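Local coordinates for protein rhamnosidase B (Bacillus sp., PDB 2OKX) that hydrolyses alpha-L-rhamnosidic bonds, probably releasing terminal rhamnose from glycosides, as a member of glycoside hydrolase family 78, at residues 48-53 / 74-79; 59-64 / 198-203; 113-116 / 121-124. All blocks are in the same frame, centred on the assembly; numbering follows the deposited sequence.

Contact 1: residues 48-53 / 74-79; sequences SRYVLF and DSYDIG
Tyr50, Tyr76 and Leu52 contribute most of the 177 Å² buried between residues 48-53 and 74-79, two strand segments whose axes run 19° from parallel and 11.2 Å apart, so that only side chains bridge the gap. The two tyrosines reach across it from opposite directions and meet at their hydroxyls, with Tyr50 OH 2.7 Å from Tyr76 OH and lying at the edge of the Tyr76 ring, in its plane. Tyr50 OH also donates a very short hydrogen bond of 2.5 Å to Asp74 OD2, which sits in the plane of the Tyr50 ring, while ring and carboxylate are turned 54° against each other. One buried phenol oxygen thus faces two polar partners. With CG of Tyr50 between its backbone N and carbonyl carbon (chi1 74°), the ring stands out from its strand and carries the hydroxyl to this meeting point. Leu52 adds the apolar part: its CD2 lies over one face of the Tyr76 ring, 4.2 Å from the centroid and displaced toward the rim, a CH-pi contact. Tyr76 also stacks on Phe197, and the other carboxylate oxygen of Asp74 is held by a salt bridge to Arg193. Strands 49-54 and 70-77 belong to different sheets, and their facing side chains form part of the interior of a beta-sandwich, the fold expected of the galactose-binding-like N-terminal domain.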
loop_
_atom_site.group_PDB
_atom_site.type_symbol
_atom_site.label_atom_id
_atom_site.label_comp_id
_atom_site.label_asym_id
_atom_site.label_seq_id
_atom_site.Cartn_x
_atom_site.Cartn_y
_atom_site.Cartn_z
ATOM N N SER A 48 -3.451 -16.934 6.169
ATOM C CA SER A 48 -3.843 -15.647 5.588
ATOM C C SER A 48 -3.875 -15.578 4.057
ATOM O O SER A 48 -4.782 -14.972 3.478
ATOM C CB SER A 48 -2.896 -14.559 6.099
ATOM O OG SER A 48 -2.681 -14.679 7.492
ATOM N N ARG A 49 -2.870 -16.165 3.415
ATOM C CA ARG A 49 -2.770 -16.165 1.952
ATOM C C ARG A 49 -2.236 -17.513 1.455
ATOM O O ARG A 49 -1.642 -18.268 2.224
ATOM C CB ARG A 49 -1.825 -15.048 1.494
ATOM C CG ARG A 49 -2.233 -13.638 1.919
ATOM C CD ARG A 49 -3.471 -13.163 1.180
ATOM N NE ARG A 49 -3.762 -11.755 1.439
ATOM C CZ ARG A 49 -4.701 -11.312 2.270
ATOM N NH1 ARG A 49 -5.466 -12.166 2.941
ATOM N NH2 ARG A 49 -4.879 -10.006 2.425
ATOM N N TYR A 50 -2.430 -17.810 0.170
ATOM C CA TYR A 50 -1.956 -19.076 -0.381
ATOM C C TYR A 50 -1.342 -18.966 -1.775
ATOM O O TYR A 50 -1.550 -17.986 -2.486
ATOM C CB TYR A 50 -3.108 -20.082 -0.475
ATOM C CG TYR A 50 -4.077 -19.783 -1.607
ATOM C CD1 TYR A 50 -5.236 -19.041 -1.389
ATOM C CD2 TYR A 50 -3.800 -20.194 -2.911
ATOM C CE1 TYR A 50 -6.096 -18.712 -2.442
ATOM C CE2 TYR A 50 -4.648 -19.867 -3.971
ATOM C CZ TYR A 50 -5.791 -19.127 -3.729
ATOM O OH TYR A 50 -6.613 -18.788 -4.780
ATOM N N VAL A 51 -0.594 -20.002 -2.140
ATOM C CA VAL A 51 0.003 -20.151 -3.462
ATOM C C VAL A 51 -0.409 -21.575 -3.862
ATOM O O VAL A 51 -0.042 -22.545 -3.193
ATOM C CB VAL A 51 1.535 -20.057 -3.445
ATOM C CG1 VAL A 51 2.067 -20.314 -4.850
ATOM C CG2 VAL A 51 1.977 -18.674 -2.966
ATOM N N LEU A 52 -1.179 -21.692 -4.939
ATOM C CA LEU A 52 -1.686 -22.984 -5.396
ATOM C C LEU A 52 -0.904 -23.668 -6.512
ATOM O O LEU A 52 -0.532 -23.038 -7.506
ATOM C CB LEU A 52 -3.141 -22.825 -5.847
ATOM C CG LEU A 52 -3.808 -24.021 -6.539
ATOM C CD1 LEU A 52 -4.006 -25.154 -5.532
ATOM C CD2 LEU A 52 -5.150 -23.589 -7.126
ATOM N N PHE A 53 -0.676 -24.971 -6.336
ATOM C CA PHE A 53 0.031 -25.790 -7.314
ATOM C C PHE A 53 -0.826 -27.003 -7.674
ATOM O O PHE A 53 -1.395 -27.654 -6.795
ATOM C CB PHE A 53 1.362 -26.302 -6.758
ATOM C CG PHE A 53 2.350 -25.223 -6.426
ATOM C CD1 PHE A 53 2.292 -24.563 -5.203
ATOM C CD2 PHE A 53 3.359 -24.887 -7.323
ATOM C CE1 PHE A 53 3.229 -23.585 -4.876
ATOM C CE2 PHE A 53 4.300 -23.911 -7.006
ATOM C CZ PHE A 53 4.234 -23.260 -5.780
ATOM N N ASP A 74 -11.598 -18.581 -4.002
ATOM C CA ASP A 74 -11.355 -18.591 -5.440
ATOM C C ASP A 74 -11.751 -19.908 -6.089
ATOM O O ASP A 74 -11.668 -20.963 -5.463
ATOM C CB ASP A 74 -9.875 -18.320 -5.711
ATOM C CG ASP A 74 -9.397 -17.044 -5.057
ATOM O OD1 ASP A 74 -10.091 -16.019 -5.195
ATOM O OD2 ASP A 74 -8.336 -17.064 -4.407
ATOM N N SER A 75 -12.176 -19.834 -7.347
ATOM C CA SER A 75 -12.578 -21.016 -8.104
ATOM C C SER A 75 -11.802 -21.068 -9.416
ATOM O O SER A 75 -12.014 -20.238 -10.299
ATOM C CB SER A 75 -14.081 -20.976 -8.400
ATOM O OG SER A 75 -14.844 -20.869 -7.212
ATOM N N TYR A 76 -10.907 -22.044 -9.539
ATOM C CA TYR A 76 -10.102 -22.202 -10.748
ATOM C C TYR A 76 -10.544 -23.363 -11.621
ATOM O O TYR A 76 -10.914 -24.422 -11.118
ATOM C CB TYR A 76 -8.633 -22.461 -10.412
ATOM C CG TYR A 76 -7.940 -21.387 -9.618
ATOM C CD1 TYR A 76 -8.092 -21.306 -8.234
ATOM C CD2 TYR A 76 -7.110 -20.463 -10.249
ATOM C CE1 TYR A 76 -7.429 -20.329 -7.496
ATOM C CE2 TYR A 76 -6.442 -19.484 -9.522
ATOM C CZ TYR A 76 -6.606 -19.420 -8.146
ATOM O OH TYR A 76 -5.959 -18.443 -7.427
ATOM N N ASP A 77 -10.497 -23.161 -12.933
ATOM C CA ASP A 77 -10.808 -24.236 -13.859
ATOM C C ASP A 77 -9.435 -24.874 -14.059
ATOM O O ASP A 77 -8.566 -24.286 -14.710
ATOM C CB ASP A 77 -11.312 -23.693 -15.192
ATOM C CG ASP A 77 -11.644 -24.800 -16.178
ATOM O OD1 ASP A 77 -10.899 -25.803 -16.222
ATOM O OD2 ASP A 77 -12.642 -24.664 -16.913
ATOM N N ILE A 78 -9.225 -26.057 -13.486
ATOM C CA ILE A 78 -7.934 -26.730 -13.598
ATOM C C ILE A 78 -7.861 -27.800 -14.682
ATOM O O ILE A 78 -6.972 -28.647 -14.658
ATOM C CB ILE A 78 -7.524 -27.382 -12.258
ATOM C CG1 ILE A 78 -8.617 -28.352 -11.797
ATOM C CG2 ILE A 78 -7.271 -26.306 -11.210
ATOM C CD1 ILE A 78 -8.245 -29.149 -10.569
ATOM N N GLY A 79 -8.783 -27.752 -15.638
ATOM C CA GLY A 79 -8.786 -28.740 -16.703
ATOM C C GLY A 79 -7.462 -28.806 -17.439
ATOM O O GLY A 79 -7.084 -29.854 -17.969
#

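Contact 2: residues 59-64 / 198-203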
loop_
_atom_site.group_PDB
_atom_site.type_symbol
_atom_site.label_atom_id
_atom_site.label_comp_id
_atom_site.label_asym_id
_atom_site.label_seq_id
_atom_site.Cartn_x
_atom_site.Cartn_y
_atom_site.Cartn_z
ATOM N N VAL A 59 -0.643 -22.473 -10.136
ATOM C CA VAL A 59 -1.860 -22.024 -10.789
ATOM C C VAL A 59 -2.352 -20.633 -10.389
ATOM O O VAL A 59 -2.872 -19.898 -11.226
ATOM C CB VAL A 59 -2.998 -23.046 -10.557
ATOM C CG1 VAL A 59 -4.310 -22.508 -11.093
ATOM C CG2 VAL A 59 -2.647 -24.361 -11.243
ATOM N N GLY A 60 -2.193 -20.268 -9.121
ATOM C CA GLY A 60 -2.662 -18.964 -8.692
ATOM C C GLY A 60 -2.277 -18.591 -7.274
ATOM O O GLY A 60 -1.596 -19.350 -6.580
ATOM N N ARG A 61 -2.715 -17.405 -6.859
ATOM C CA ARG A 61 -2.445 -16.866 -5.527
ATOM C C ARG A 61 -3.723 -16.227 -4.998
ATOM O O ARG A 61 -4.581 -15.803 -5.775
ATOM C CB ARG A 61 -1.354 -15.791 -5.589
ATOM C CG ARG A 61 -0.037 -16.235 -6.208
ATOM C CD ARG A 61 0.887 -15.030 -6.423
ATOM N NE ARG A 61 2.094 -15.374 -7.172
ATOM C CZ ARG A 61 3.207 -15.856 -6.630
ATOM N NH1 ARG A 61 3.288 -16.053 -5.321
ATOM N NH2 ARG A 61 4.245 -16.150 -7.404
ATOM N N GLY A 62 -3.839 -16.149 -3.676
ATOM C CA GLY A 62 -5.015 -15.551 -3.073
ATOM C C GLY A 62 -5.029 -15.766 -1.570
ATOM O O GLY A 62 -3.990 -16.042 -0.974
ATOM N N PRO A 63 -6.184 -15.576 -0.916
ATOM C CA PRO A 63 -7.429 -15.133 -1.547
ATOM C C PRO A 63 -7.385 -13.607 -1.610
ATOM O O PRO A 63 -6.408 -13.004 -1.176
ATOM C CB PRO A 63 -8.489 -15.632 -0.574
ATOM C CG PRO A 63 -7.814 -15.408 0.755
ATOM C CD PRO A 63 -6.407 -15.933 0.498
ATOM N N VAL A 64 -8.421 -12.983 -2.154
ATOM C CA VAL A 64 -8.450 -11.526 -2.195
ATOM C C VAL A 64 -8.650 -11.093 -0.744
ATOM O O VAL A 64 -9.060 -11.904 0.089
ATOM C CB VAL A 64 -9.606 -11.002 -3.076
ATOM C CG1 VAL A 64 -9.379 -11.415 -4.529
ATOM C CG2 VAL A 64 -10.939 -11.534 -2.577
ATOM N N LEU A 198 -5.820 -11.998 -10.941
ATOM C CA LEU A 198 -4.789 -11.015 -11.243
ATOM C C LEU A 198 -3.835 -11.548 -12.303
ATOM O O LEU A 198 -3.789 -12.749 -12.580
ATOM C CB LEU A 198 -3.995 -10.659 -9.978
ATOM C CG LEU A 198 -4.770 -10.131 -8.760
ATOM C CD1 LEU A 198 -3.783 -9.573 -7.738
ATOM C CD2 LEU A 198 -5.746 -9.044 -9.187
ATOM N N THR A 199 -3.075 -10.643 -12.902
ATOM C CA THR A 199 -2.110 -11.029 -13.914
ATOM C C THR A 199 -0.856 -11.481 -13.188
ATOM O O THR A 199 -0.730 -11.329 -11.980
ATOM C CB THR A 199 -1.675 -9.832 -14.785
ATOM O OG1 THR A 199 -0.889 -8.942 -13.984
ATOM C CG2 THR A 199 -2.870 -9.079 -15.327
ATOM N N GLU A 200 0.066 -12.055 -13.940
ATOM C CA GLU A 200 1.359 -12.437 -13.411
ATOM C C GLU A 200 2.218 -12.628 -14.645
ATOM O O GLU A 200 2.131 -13.647 -15.329
ATOM C CB GLU A 200 1.306 -13.709 -12.555
ATOM C CG GLU A 200 2.672 -14.014 -11.921
ATOM C CD GLU A 200 2.596 -14.760 -10.590
ATOM O OE1 GLU A 200 3.603 -15.396 -10.217
ATOM O OE2 GLU A 200 1.547 -14.698 -9.911
ATOM N N GLU A 201 3.012 -11.610 -14.963
ATOM C CA GLU A 201 3.858 -11.684 -16.138
ATOM C C GLU A 201 5.312 -11.424 -15.816
ATOM O O GLU A 201 5.669 -10.451 -15.145
ATOM C CB GLU A 201 3.358 -10.736 -17.243
ATOM C CG GLU A 201 3.476 -9.253 -16.978
ATOM C CD GLU A 201 2.828 -8.407 -18.080
ATOM O OE1 GLU A 201 3.253 -8.489 -19.251
ATOM O OE2 GLU A 201 1.885 -7.651 -17.772
ATOM N N LYS A 202 6.145 -12.331 -16.298
ATOM C CA LYS A 202 7.575 -12.261 -16.082
ATOM C C LYS A 202 8.163 -11.141 -16.918
ATOM O O LYS A 202 8.058 -11.146 -18.145
ATOM C CB LYS A 202 8.206 -13.596 -16.462
ATOM C CG LYS A 202 9.673 -13.723 -16.145
ATOM C CD LYS A 202 10.128 -15.135 -16.470
ATOM C CE LYS A 202 11.593 -15.352 -16.142
ATOM N NZ LYS A 202 11.965 -16.773 -16.409
ATOM N N LEU A 203 8.764 -10.175 -16.239
ATOM C CA LEU A 203 9.385 -9.041 -16.904
ATOM C C LEU A 203 10.839 -8.949 -16.470
ATOM O O LEU A 203 11.147 -9.033 -15.279
ATOM C CB LEU A 203 8.649 -7.746 -16.541
ATOM C CG LEU A 203 7.179 -7.677 -16.955
ATOM C CD1 LEU A 203 6.558 -6.388 -16.429
ATOM C CD2 LEU A 203 7.075 -7.761 -18.477
#
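The guanidinium of Arg61 and the carboxylate of Glu200 meet edge to edge in a side-on, two-pronged salt bridge, with their planes only 21° apart. The edge of the guanidinium that carries NE and NH2 faces the two carboxylate oxygens, and Phe450 adds a cation-pi contact to the same cation. The bridge ties strand 57-62, the outermost strand of a sheet in the N-terminal beta-sandwich, to the linking chain just before strand 201-203, which pairs with strand 520-528 in another sheet.

Each prong uses its own oxygen. Arg61 NE donates to Glu200 OE2 at 2.9 Å with an N-H...O angle of 162°, and Arg61 NH2 donates to Glu200 OE1 at 3.0 Å, equally straight. Both oxygens lie within a few degrees of the guanidinium plane and are met on their syn sides. The two side chains approach at about a right angle, and the extension of both brings their ends together: Arg61 is stretched out from CG to NE, and Glu200, with CG anti to the backbone N (chi1 -175°), reaches from the linking chain to the strand. Two bonds to two different atoms fix the rotation of the carboxylate against the arginine.

Glu200 serves a second cation as well. Its OE1 also forms a salt bridge with Arg527 NE, so that this carboxylate probably balances two arginines, one from each side of the junction. The contact is small, 87 Å², and lies at the surface, with a glycerol molecule, probably from the crystallisation liquor, bound about 3 Å from the glutamate side chain. A longer, weak bond of 3.4 Å from Arg61 NE to Glu200 OE1 runs diagonally between the prongs.

Contact 3: residues 113-116 / 121-124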
loop_
_atom_site.group_PDB
_atom_site.type_symbol
_atom_site.label_atom_id
_atom_site.label_comp_id
_atom_site.label_asym_id
_atom_site.label_seq_id
_atom_site.Cartn_x
_atom_site.Cartn_y
_atom_site.Cartn_z
ATOM N N ALA A 113 -9.941 -26.466 0.559
ATOM C CA ALA A 113 -9.983 -26.590 -0.891
ATOM C C ALA A 113 -10.762 -27.822 -1.314
ATOM O O ALA A 113 -10.742 -28.848 -0.635
ATOM C CB ALA A 113 -8.567 -26.652 -1.449
ATOM N N GLU A 114 -11.440 -27.718 -2.448
ATOM C CA GLU A 114 -12.233 -28.825 -2.954
ATOM C C GLU A 114 -12.279 -28.807 -4.476
ATOM O O GLU A 114 -12.513 -27.761 -5.083
ATOM C CB GLU A 114 -13.654 -28.727 -2.398
ATOM C CG GLU A 114 -14.529 -29.939 -2.673
ATOM C CD GLU A 114 -15.970 -29.704 -2.268
ATOM O OE1 GLU A 114 -16.192 -29.127 -1.184
ATOM O OE2 GLU A 114 -16.878 -30.103 -3.026
ATOM N N ILE A 115 -12.041 -29.965 -5.086
ATOM C CA ILE A 115 -12.088 -30.091 -6.536
ATOM C C ILE A 115 -13.413 -30.754 -6.881
ATOM O O ILE A 115 -13.724 -31.834 -6.380
ATOM C CB ILE A 115 -10.933 -30.956 -7.076
ATOM C CG1 ILE A 115 -9.598 -30.266 -6.797
ATOM C CG2 ILE A 115 -11.110 -31.184 -8.571
ATOM C CD1 ILE A 115 -8.399 -31.021 -7.317
ATOM N N GLU A 116 -14.194 -30.097 -7.730
ATOM C CA GLU A 116 -15.496 -30.610 -8.122
ATOM C C GLU A 116 -15.644 -30.663 -9.635
ATOM O O GLU A 116 -15.182 -29.771 -10.350
ATOM C CB GLU A 116 -16.598 -29.732 -7.521
ATOM C CG GLU A 116 -18.014 -30.131 -7.908
ATOM C CD GLU A 116 -19.071 -29.296 -7.201
ATOM O OE1 GLU A 116 -19.085 -28.059 -7.385
ATOM O OE2 GLU A 116 -19.891 -29.878 -6.459
ATOM N N THR A 121 -17.463 -34.502 -6.049
ATOM C CA THR A 121 -16.252 -34.035 -5.390
ATOM C C THR A 121 -15.136 -35.018 -5.719
ATOM O O THR A 121 -15.231 -36.199 -5.392
ATOM C CB THR A 121 -16.434 -33.979 -3.860
ATOM O OG1 THR A 121 -17.436 -33.008 -3.536
ATOM C CG2 THR A 121 -15.124 -33.610 -3.173
ATOM N N LEU A 122 -14.083 -34.532 -6.369
ATOM C CA LEU A 122 -12.961 -35.388 -6.743
ATOM C C LEU A 122 -11.868 -35.354 -5.683
ATOM O O LEU A 122 -11.071 -36.283 -5.568
ATOM C CB LEU A 122 -12.381 -34.940 -8.085
ATOM C CG LEU A 122 -13.379 -34.758 -9.232
ATOM C CD1 LEU A 122 -12.637 -34.258 -10.465
ATOM C CD2 LEU A 122 -14.094 -36.072 -9.522
ATOM N N ALA A 123 -11.832 -34.274 -4.913
ATOM C CA ALA A 123 -10.837 -34.121 -3.862
ATOM C C ALA A 123 -11.310 -33.054 -2.890
ATOM O O ALA A 123 -12.072 -32.159 -3.258
ATOM C CB ALA A 123 -9.498 -33.730 -4.461
ATOM N N ALA A 124 -10.858 -33.156 -1.645
ATOM C CA ALA A 124 -11.244 -32.199 -0.618
ATOM C C ALA A 124 -10.268 -32.250 0.546
ATOM O O ALA A 124 -9.808 -33.321 0.942
ATOM C CB ALA A 124 -12.662 -32.499 -0.131
#
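Ile115 pairs with Ala123 in the middle of an antiparallel beta hairpin, in which the axes of strands 113-116 and 121-124 approach to 4.5 Å with their directions at 164°. Ile115 N donates to Ala123 O at 2.9 Å, but Ile115 O receives two amides: Leu122 N at 2.7 Å and, weakly, Ala123 N at 3.4 Å. Leu122 and Ala123 thus face one residue, a classic beta bulge, and the register slips by one, bringing Thr121 opposite Glu116.

The face bearing Ile115 and Ala123 is apolar, and both side chains pack on Phe30 of the other sheet of the sandwich. Beside them, CG2 of Ile115 touches Leu122 CD1 at 3.9 Å, the two side chains crossing at about a right angle. On the other face, Glu114, extended with CG anti to the backbone N (chi1 -171°), passes its CG by Ala124 CB and crosses Thr121 at a similar angle. Its OE1 accepts a hydrogen bond from Asn7 N and OE2 forms a salt bridge with Arg4, so an alanine here would probably leave Arg4 without this counter-charge and Asn7 N and the Thr121 hydroxyl without their acceptor. Thr121 OG1 donates to Glu114 OE2 at 3.0 Å from above the carboxylate plane, 51° out of it.

How the contacts relate
All three contacts involve the N-terminal beta-sandwich. Contact 1 spans its two sheets, and contact 3 forms the hairpin at one margin of the sheet that includes strand 70-77. Their centres lie 12 Å apart, and they touch where Ile78 CD1 meets Ile115 CD1 at 3.8 Å. Contact 2 is 10 Å from contact 1, centre to centre, and is joined to it by the pairing of neighbouring strands 49-54 and 57-62, where Tyr50 N lies 2.6 Å from Gly62 O, a probable hydrogen bond. Contacts 2 and 3 do not meet, their nearest atoms being about 10 Å apart. Contact 2 alone leads out of the sandwich, toward strand 520-528, which carries the calcium ligand His522.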